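Local coordinates for protein N-alpha-acetyltransferase 35, NatC auxiliary subunit (Saccharomyces cerevisiae, PDB 6YGA) that serves as the auxiliary subunit of the yeast NatC N-terminal acetyltransferase, which acetylates the N-terminal methionine of L-A virus Gag protein, at residues D456-K461 and L712-E717; L553-Q558 and Y721-T726. One frame throughout, in Å; residues are numbered along the deposited sequence.

Overall arrangement
From the N terminus, the chain passes through a mostly helical part before reaching 456-461, the turn that ends helix 433-456. Next comes 553-558, near the far end of the long helix 511-564, and only after helix 668-701 does the chain form the two antiparallel strands 708-713 and 724-729. Contact 1 closes a loop of 250 residues between 456-461 and 712-717; contact 2 closes one of 162 between 553-558 and 721-726. Their segments alternate, so the two loops cross. Both end on the same C-terminal hairpin, where V713 O meets I724 N: contact 1 ties it to the turn bordering N-alpha-acetyltransferase 30, contact 2 to the helical body.

Contact 1: residues D456-K461 and L712-E717; sequences DLDIYK and LVHTTE
H714 NE2 is the atom to look at first, because two acceptors share it: OD1 of D458 and, from the last turn of helix 433-456, the backbone O of F455. Both bonds are weak. The one across this contact, NE2 to D458 OD1, measures 3.1 Å and is bent, with an N-H...O angle of 128°. D458 and H714 reach for each other from opposite directions; the carboxylate and imidazole planes are 31° apart, and OD1 approaches the ring obliquely. The second carboxylate oxygen does not bond: OD2 stands 3.5 Å from NE2 at a poor angle.

Next to NE2 along the ring, the edge at CE1 meets the backbone O of D456, 3.3 Å from CE1 and in the ring plane. The imidazole is thus set against the end of the helix, which finishes in a Schellman motif; D458, at positive phi, is the residue that turns the chain out of it. The side chain of D456 is engaged by K453 in a salt bridge.

Two residues before H714, L712, next to last in strand 708-713, supplies the apolar part. With its CG beside the backbone N (chi1 -65°), it lays CD1 3.4 Å from Y460 O and 4.0 Å from K461 C, touching the backbone of the turn. On the N-alpha-acetyltransferase 30 chain, R137 and R140 bond to the backbone oxygens of D458 and L457, and E131 forms a salt bridge with K461.

The carboxylate and helix-end carbonyls gathered round the imidazole may favour the protonated form of H714, which would add an electrostatic term to a grip whose individual bonds are weak.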
ATOM      1  N   ASP B 456      -1.070  -8.354  12.386  1.00 41.12           N
ATOM      2  CA  ASP B 456      -2.213  -8.166  11.499  1.00 41.29           C
ATOM      3  C   ASP B 456      -1.813  -8.343  10.042  1.00 39.19           C
ATOM      4  O   ASP B 456      -2.618  -8.810   9.229  1.00 41.03           O
ATOM      5  CB  ASP B 456      -2.829  -6.783  11.727  1.00 44.79           C
ATOM      6  CG  ASP B 456      -4.056  -6.534  10.866  1.00 51.46           C
ATOM      7  OD1 ASP B 456      -5.057  -7.269  11.015  1.00 55.70           O
ATOM      8  OD2 ASP B 456      -4.027  -5.589  10.052  1.00 53.20           O
ATOM      9  N   LEU B 457      -0.576  -7.999   9.702  1.00 38.17           N
ATOM     10  CA  LEU B 457      -0.062  -8.126   8.348  1.00 38.25           C
ATOM     11  C   LEU B 457       0.643  -9.454   8.104  1.00 41.03           C
ATOM     12  O   LEU B 457       1.132  -9.680   6.993  1.00 40.87           O
ATOM     13  CB  LEU B 457       0.892  -6.966   8.044  1.00 34.84           C
ATOM     14  CG  LEU B 457       0.310  -5.559   8.221  1.00 33.54           C
ATOM     15  CD1 LEU B 457       1.400  -4.511   8.127  1.00 32.74           C
ATOM     16  CD2 LEU B 457      -0.785  -5.277   7.196  1.00 35.70           C
ATOM     17  N   ASP B 458       0.698 -10.333   9.112  1.00 40.04           N
ATOM     18  CA  ASP B 458       1.347 -11.640   8.992  1.00 43.75           C
ATOM     19  C   ASP B 458       2.828 -11.493   8.655  1.00 39.55           C
ATOM     20  O   ASP B 458       3.398 -12.295   7.915  1.00 41.83           O
ATOM     21  CB  ASP B 458       0.637 -12.525   7.961  1.00 50.77           C
ATOM     22  CG  ASP B 458      -0.698 -13.041   8.461  1.00 58.79           C
ATOM     23  OD1 ASP B 458      -0.722 -13.654   9.548  1.00 63.96           O
ATOM     24  OD2 ASP B 458      -1.724 -12.825   7.784  1.00 61.02           O
ATOM     25  N   ILE B 459       3.451 -10.448   9.201  1.00 36.57           N
ATOM     26  CA  ILE B 459       4.885 -10.255   9.025  1.00 37.63           C
ATOM     27  C   ILE B 459       5.663 -11.324   9.781  1.00 35.55           C
ATOM     28  O   ILE B 459       6.673 -11.839   9.289  1.00 37.07           O
ATOM     29  CB  ILE B 459       5.280  -8.837   9.477  1.00 42.88           C
ATOM     30  CG1 ILE B 459       4.638  -7.787   8.568  1.00 45.75           C
ATOM     31  CG2 ILE B 459       6.790  -8.681   9.497  1.00 45.26           C
ATOM     32  CD1 ILE B 459       5.044  -7.912   7.115  1.00 47.64           C
ATOM     33  N   TYR B 460       5.198 -11.693  10.970  1.00 32.95           N
ATOM     34  CA  TYR B 460       5.942 -12.587  11.845  1.00 32.37           C
ATOM     35  C   TYR B 460       5.564 -14.040  11.593  1.00 32.83           C
ATOM     36  O   TYR B 460       4.383 -14.381  11.473  1.00 31.48           O
ATOM     37  CB  TYR B 460       5.681 -12.239  13.312  1.00 30.45           C
ATOM     38  CG  TYR B 460       5.774 -10.764  13.628  1.00 32.91           C
ATOM     39  CD1 TYR B 460       6.836  -9.995  13.163  1.00 35.77           C
ATOM     40  CD2 TYR B 460       4.791 -10.137  14.385  1.00 34.07           C
ATOM     41  CE1 TYR B 460       6.918  -8.643  13.449  1.00 36.82           C
ATOM     42  CE2 TYR B 460       4.863  -8.791  14.676  1.00 33.87           C
ATOM     43  CZ  TYR B 460       5.926  -8.047  14.207  1.00 36.21           C
ATOM     44  OH  TYR B 460       5.992  -6.706  14.502  1.00 34.90           O
ATOM     45  N   LYS B 461       6.573 -14.897  11.529  1.00 34.16           N
ATOM     46  CA  LYS B 461       6.322 -16.321  11.411  1.00 37.57           C
ATOM     47  C   LYS B 461       6.004 -16.906  12.785  1.00 38.55           C
ATOM     48  O   LYS B 461       6.325 -16.303  13.812  1.00 37.41           O
ATOM     49  CB  LYS B 461       7.525 -17.020  10.785  1.00 41.03           C
ATOM     50  CG  LYS B 461       7.691 -16.735   9.298  1.00 43.76           C
ATOM     51  CD  LYS B 461       8.875 -17.490   8.715  1.00 49.08           C
ATOM     52  CE  LYS B 461       8.670 -18.994   8.800  1.00 51.94           C
ATOM     53  NZ  LYS B 461       7.430 -19.427   8.095  1.00 53.30           N
ATOM     54  N   LEU B 712      -0.348 -19.084  12.832  1.00 38.13           N
ATOM     55  CA  LEU B 712      -0.955 -17.898  13.431  1.00 37.74           C
ATOM     56  C   LEU B 712      -2.266 -17.637  12.704  1.00 40.09           C
ATOM     57  O   LEU B 712      -2.277 -17.114  11.587  1.00 44.45           O
ATOM     58  CB  LEU B 712      -0.012 -16.705  13.339  1.00 35.92           C
ATOM     59  CG  LEU B 712       1.285 -16.827  14.136  1.00 36.29           C
ATOM     60  CD1 LEU B 712       2.252 -15.724  13.744  1.00 36.52           C
ATOM     61  CD2 LEU B 712       0.992 -16.774  15.625  1.00 35.32           C
ATOM     62  N   VAL B 713      -3.377 -18.000  13.337  1.00 37.85           N
ATOM     63  CA  VAL B 713      -4.695 -17.950  12.714  1.00 39.52           C
ATOM     64  C   VAL B 713      -5.410 -16.674  13.135  1.00 38.48           C
ATOM     65  O   VAL B 713      -5.444 -16.334  14.323  1.00 40.44           O
ATOM     66  CB  VAL B 713      -5.527 -19.192  13.078  1.00 38.13           C
ATOM     67  CG1 VAL B 713      -6.957 -19.041  12.593  1.00 37.48           C
ATOM     68  CG2 VAL B 713      -4.891 -20.440  12.480  1.00 37.84           C
ATOM     69  N   HIS B 714      -5.989 -15.974  12.164  1.00 41.01           N
ATOM     70  CA  HIS B 714      -6.770 -14.778  12.446  1.00 45.32           C
ATOM     71  C   HIS B 714      -8.198 -15.158  12.829  1.00 50.85           C
ATOM     72  O   HIS B 714      -8.822 -16.001  12.177  1.00 50.51           O
ATOM     73  CB  HIS B 714      -6.778 -13.848  11.231  1.00 47.45           C
ATOM     74  CG  HIS B 714      -5.465 -13.173  10.975  1.00 52.95           C
ATOM     75  ND1 HIS B 714      -5.364 -11.972  10.307  1.00 54.29           N
ATOM     76  CD2 HIS B 714      -4.199 -13.529  11.299  1.00 54.35           C
ATOM     77  CE1 HIS B 714      -4.094 -11.617  10.229  1.00 54.22           C
ATOM     78  NE2 HIS B 714      -3.366 -12.545  10.825  1.00 53.94           N
ATOM     79  N   THR B 715      -8.708 -14.540  13.893  1.00 53.41           N
ATOM     80  CA  THR B 715     -10.096 -14.727  14.296  1.00 54.89           C
ATOM     81  C   THR B 715     -10.990 -13.827  13.452  1.00 55.96           C
ATOM     82  O   THR B 715     -10.756 -12.618  13.366  1.00 55.36           O
ATOM     83  CB  THR B 715     -10.273 -14.409  15.783  1.00 55.49           C
ATOM     84  OG1 THR B 715      -9.370 -15.207  16.557  1.00 54.36           O
ATOM     85  CG2 THR B 715     -11.698 -14.697  16.233  1.00 56.48           C
ATOM     86  N   THR B 716     -12.020 -14.417  12.842  1.00 60.84           N
ATOM     87  CA  THR B 716     -12.798 -13.703  11.831  1.00 63.32           C
ATOM     88  C   THR B 716     -13.481 -12.465  12.409  1.00 61.61           C
ATOM     89  O   THR B 716     -13.481 -11.399  11.782  1.00 62.55           O
ATOM     90  CB  THR B 716     -13.823 -14.648  11.196  1.00 69.53           C
ATOM     91  OG1 THR B 716     -14.737 -13.900  10.383  1.00 72.92           O
ATOM     92  CG2 THR B 716     -14.598 -15.421  12.260  1.00 71.81           C
ATOM     93  N   GLU B 717     -14.062 -12.580  13.603  1.00 60.02           N
ATOM     94  CA  GLU B 717     -14.690 -11.452  14.276  1.00 57.88           C
ATOM     95  C   GLU B 717     -13.863 -10.947  15.450  1.00 48.49           C
ATOM     96  O   GLU B 717     -14.384 -10.220  16.302  1.00 45.99           O
ATOM     97  CB  GLU B 717     -16.099 -11.824  14.741  1.00 65.76           C
ATOM     98  CG  GLU B 717     -17.091 -11.983  13.603  1.00 72.78           C
ATOM     99  CD  GLU B 717     -17.123 -10.768  12.689  1.00 77.49           C
ATOM    100  OE1 GLU B 717     -17.098  -9.630  13.205  1.00 77.51           O
ATOM    101  OE2 GLU B 717     -17.164 -10.950  11.454  1.00 79.50           O
TER

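Contact 2: residues L553-Q558 and Y721-T726; sequences LIEVFQ and YFPIQT
E555 carries its CG beside the backbone N and then bends sharply at chi2 (-86°), which drops the carboxylate onto the hairpin segment 721-726; Q725 answers with a chain extended beyond CG (chi2 178°) that takes its amide up to the helix. These groups help join the C-terminal beta hairpin, strands 708-713 and 724-729, to helix 511-564.

The Q725 amide nitrogen spends both of its hydrogens on one residue. One goes from NE2 to E555 OE1, 2.9 Å and nearly straight at 171°, lying in the amide plane but reaching the carboxylate on its anti side and well out of its plane. The other goes from NE2 to the backbone O of E555 at 3.1 Å, a more bent bond. With both N-H groups of NE2 engaged, turning the amide about chi3 would break these bonds.

E555's other oxygen, OE2, sits over the stretch where strand 724-729 is about to begin: 2.7 Å from P723 O and 3.5 Å from F722 CB. F469 of helix 465-506 packs against E555, F722 and P723, burying this corner. Q558, nearly one turn further along, runs antiparallel alongside the Q725 side chain, its CB 4.0 Å from Q725 NE2 and their amide planes nearly perpendicular. A water completes the join, donating to E555 OE1 and accepting from Q725 N, 2.9 Å from each.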
ATOM      1  N   LEU B 553       1.141 -11.555  27.448  1.00 39.59           N
ATOM      2  CA  LEU B 553       1.570 -12.606  28.364  1.00 39.04           C
ATOM      3  C   LEU B 553       0.840 -13.907  28.069  1.00 39.14           C
ATOM      4  O   LEU B 553       1.446 -14.984  28.055  1.00 41.25           O
ATOM      5  CB  LEU B 553       1.338 -12.168  29.809  1.00 38.96           C
ATOM      6  CG  LEU B 553       2.002 -12.998  30.909  1.00 42.34           C
ATOM      7  CD1 LEU B 553       3.469 -13.221  30.584  1.00 41.62           C
ATOM      8  CD2 LEU B 553       1.857 -12.303  32.258  1.00 44.85           C
ATOM      9  N   ILE B 554      -0.470 -13.824  27.829  1.00 36.97           N
ATOM     10  CA  ILE B 554      -1.242 -15.011  27.475  1.00 36.60           C
ATOM     11  C   ILE B 554      -0.652 -15.680  26.241  1.00 37.48           C
ATOM     12  O   ILE B 554      -0.533 -16.909  26.180  1.00 40.00           O
ATOM     13  CB  ILE B 554      -2.720 -14.636  27.276  1.00 37.35           C
ATOM     14  CG1 ILE B 554      -3.367 -14.358  28.634  1.00 37.06           C
ATOM     15  CG2 ILE B 554      -3.463 -15.727  26.513  1.00 39.31           C
ATOM     16  CD1 ILE B 554      -4.719 -13.709  28.542  1.00 37.73           C
ATOM     17  N   GLU B 555      -0.247 -14.880  25.252  1.00 31.92           N
ATOM     18  CA  GLU B 555       0.387 -15.438  24.061  1.00 32.07           C
ATOM     19  C   GLU B 555       1.733 -16.072  24.394  1.00 35.15           C
ATOM     20  O   GLU B 555       2.063 -17.146  23.875  1.00 37.78           O
ATOM     21  CB  GLU B 555       0.548 -14.345  23.006  1.00 33.06           C
ATOM     22  CG  GLU B 555      -0.767 -13.770  22.490  1.00 34.30           C
ATOM     23  CD  GLU B 555      -1.357 -14.576  21.343  1.00 35.86           C
ATOM     24  OE1 GLU B 555      -1.101 -15.796  21.258  1.00 36.19           O
ATOM     25  OE2 GLU B 555      -2.075 -13.980  20.514  1.00 35.32           O
ATOM     26  N   VAL B 556       2.521 -15.428  25.260  1.00 34.12           N
ATOM     27  CA  VAL B 556       3.825 -15.968  25.641  1.00 33.05           C
ATOM     28  C   VAL B 556       3.664 -17.309  26.352  1.00 34.17           C
ATOM     29  O   VAL B 556       4.378 -18.276  26.061  1.00 37.51           O
ATOM     30  CB  VAL B 556       4.595 -14.951  26.504  1.00 33.47           C
ATOM     31  CG1 VAL B 556       5.824 -15.591  27.138  1.00 34.34           C
ATOM     32  CG2 VAL B 556       5.003 -13.745  25.665  1.00 31.41           C
ATOM     33  N   PHE B 557       2.715 -17.393  27.290  1.00 31.44           N
ATOM     34  CA  PHE B 557       2.454 -18.667  27.957  1.00 36.50           C
ATOM     35  C   PHE B 557       2.024 -19.739  26.960  1.00 38.12           C
ATOM     36  O   PHE B 557       2.472 -20.888  27.041  1.00 40.71           O
ATOM     37  CB  PHE B 557       1.388 -18.493  29.039  1.00 37.75           C
ATOM     38  CG  PHE B 557       1.942 -18.131  30.385  1.00 39.29           C
ATOM     39  CD1 PHE B 557       2.630 -19.066  31.139  1.00 42.27           C
ATOM     40  CD2 PHE B 557       1.764 -16.859  30.903  1.00 40.61           C
ATOM     41  CE1 PHE B 557       3.139 -18.739  32.383  1.00 43.52           C
ATOM     42  CE2 PHE B 557       2.269 -16.525  32.146  1.00 42.06           C
ATOM     43  CZ  PHE B 557       2.957 -17.467  32.886  1.00 43.40           C
ATOM     44  N   GLN B 558       1.152 -19.381  26.015  1.00 35.93           N
ATOM     45  CA  GLN B 558       0.707 -20.337  25.007  1.00 35.96           C
ATOM     46  C   GLN B 558       1.886 -20.870  24.202  1.00 39.72           C
ATOM     47  O   GLN B 558       1.988 -22.076  23.952  1.00 41.77           O
ATOM     48  CB  GLN B 558      -0.319 -19.677  24.086  1.00 33.45           C
ATOM     49  CG  GLN B 558      -0.931 -20.615  23.068  1.00 32.57           C
ATOM     50  CD  GLN B 558      -1.802 -21.672  23.711  1.00 35.72           C
ATOM     51  OE1 GLN B 558      -3.004 -21.478  23.886  1.00 37.55           O
ATOM     52  NE2 GLN B 558      -1.197 -22.801  24.068  1.00 35.33           N
ATOM     53  N   TYR B 721      -4.452  -8.278  16.009  1.00 43.35           N
ATOM     54  CA  TYR B 721      -3.154  -7.989  16.605  1.00 40.29           C
ATOM     55  C   TYR B 721      -2.678  -9.141  17.479  1.00 39.42           C
ATOM     56  O   TYR B 721      -1.482  -9.228  17.778  1.00 38.50           O
ATOM     57  CB  TYR B 721      -3.201  -6.703  17.434  1.00 38.81           C
ATOM     58  CG  TYR B 721      -3.146  -5.414  16.642  1.00 38.94           C
ATOM     59  CD1 TYR B 721      -3.387  -5.394  15.273  1.00 39.05           C
ATOM     60  CD2 TYR B 721      -2.842  -4.213  17.269  1.00 40.80           C
ATOM     61  CE1 TYR B 721      -3.338  -4.209  14.557  1.00 39.69           C
ATOM     62  CE2 TYR B 721      -2.785  -3.028  16.561  1.00 40.96           C
ATOM     63  CZ  TYR B 721      -3.034  -3.031  15.209  1.00 42.63           C
ATOM     64  OH  TYR B 721      -2.979  -1.850  14.508  1.00 45.02           O
ATOM     65  N   PHE B 722      -3.589 -10.020  17.894  1.00 38.33           N
ATOM     66  CA  PHE B 722      -3.273 -11.167  18.742  1.00 39.44           C
ATOM     67  C   PHE B 722      -3.844 -12.414  18.077  1.00 41.96           C
ATOM     68  O   PHE B 722      -4.931 -12.883  18.440  1.00 41.76           O
ATOM     69  CB  PHE B 722      -3.839 -10.986  20.152  1.00 37.99           C
ATOM     70  CG  PHE B 722      -3.472  -9.676  20.794  1.00 39.66           C
ATOM     71  CD1 PHE B 722      -4.297  -8.571  20.660  1.00 39.06           C
ATOM     72  CD2 PHE B 722      -2.307  -9.550  21.537  1.00 38.43           C
ATOM     73  CE1 PHE B 722      -3.967  -7.361  21.250  1.00 37.49           C
ATOM     74  CE2 PHE B 722      -1.973  -8.343  22.133  1.00 35.36           C
ATOM     75  CZ  PHE B 722      -2.805  -7.247  21.987  1.00 34.59           C
ATOM     76  N   PRO B 723      -3.145 -12.970  17.089  1.00 41.57           N
ATOM     77  CA  PRO B 723      -3.652 -14.173  16.422  1.00 41.12           C
ATOM     78  C   PRO B 723      -3.639 -15.375  17.354  1.00 41.49           C
ATOM     79  O   PRO B 723      -2.976 -15.389  18.392  1.00 39.38           O
ATOM     80  CB  PRO B 723      -2.682 -14.370  15.251  1.00 42.05           C
ATOM     81  CG  PRO B 723      -1.428 -13.707  15.693  1.00 41.94           C
ATOM     82  CD  PRO B 723      -1.855 -12.532  16.529  1.00 40.76           C
ATOM     83  N   ILE B 724      -4.391 -16.397  16.963  1.00 40.41           N
ATOM     84  CA  ILE B 724      -4.511 -17.621  17.745  1.00 38.82           C
ATOM     85  C   ILE B 724      -3.455 -18.607  17.263  1.00 38.74           C
ATOM     86  O   ILE B 724      -3.427 -18.974  16.083  1.00 40.16           O
ATOM     87  CB  ILE B 724      -5.920 -18.220  17.622  1.00 41.14           C
ATOM     88  CG1 ILE B 724      -6.988 -17.156  17.892  1.00 40.96           C
ATOM     89  CG2 ILE B 724      -6.085 -19.396  18.569  1.00 37.92           C
ATOM     90  CD1 ILE B 724      -6.975 -16.613  19.297  1.00 39.32           C
ATOM     91  N   GLN B 725      -2.584 -19.039  18.172  1.00 38.11           N
ATOM     92  CA  GLN B 725      -1.542 -20.014  17.849  1.00 38.38           C
ATOM     93  C   GLN B 725      -2.189 -21.393  17.794  1.00 40.16           C
ATOM     94  O   GLN B 725      -2.453 -22.010  18.830  1.00 40.71           O
ATOM     95  CB  GLN B 725      -0.416 -19.954  18.874  1.00 37.30           C
ATOM     96  CG  GLN B 725       0.250 -18.584  18.969  1.00 37.50           C
ATOM     97  CD  GLN B 725       1.342 -18.523  20.022  1.00 38.54           C
ATOM     98  OE1 GLN B 725       2.326 -19.261  19.961  1.00 39.32           O
ATOM     99  NE2 GLN B 725       1.174 -17.635  20.994  1.00 35.97           N
ATOM    100  N   THR B 726      -2.432 -21.883  16.579  1.00 37.80           N
ATOM    101  CA  THR B 726      -3.279 -23.043  16.336  1.00 39.76           C
ATOM    102  C   THR B 726      -2.459 -24.240  15.873  1.00 40.72           C
ATOM    103  O   THR B 726      -1.575 -24.110  15.020  1.00 39.66           O
ATOM    104  CB  THR B 726      -4.346 -22.710  15.285  1.00 42.53           C
ATOM    105  OG1 THR B 726      -4.995 -21.483  15.643  1.00 44.05           O
ATOM    106  CG2 THR B 726      -5.384 -23.822  15.187  1.00 40.81           C
TER
HETATM  107  O   HOH W   1      -2.468 -18.330  20.982  1.00 30.58           O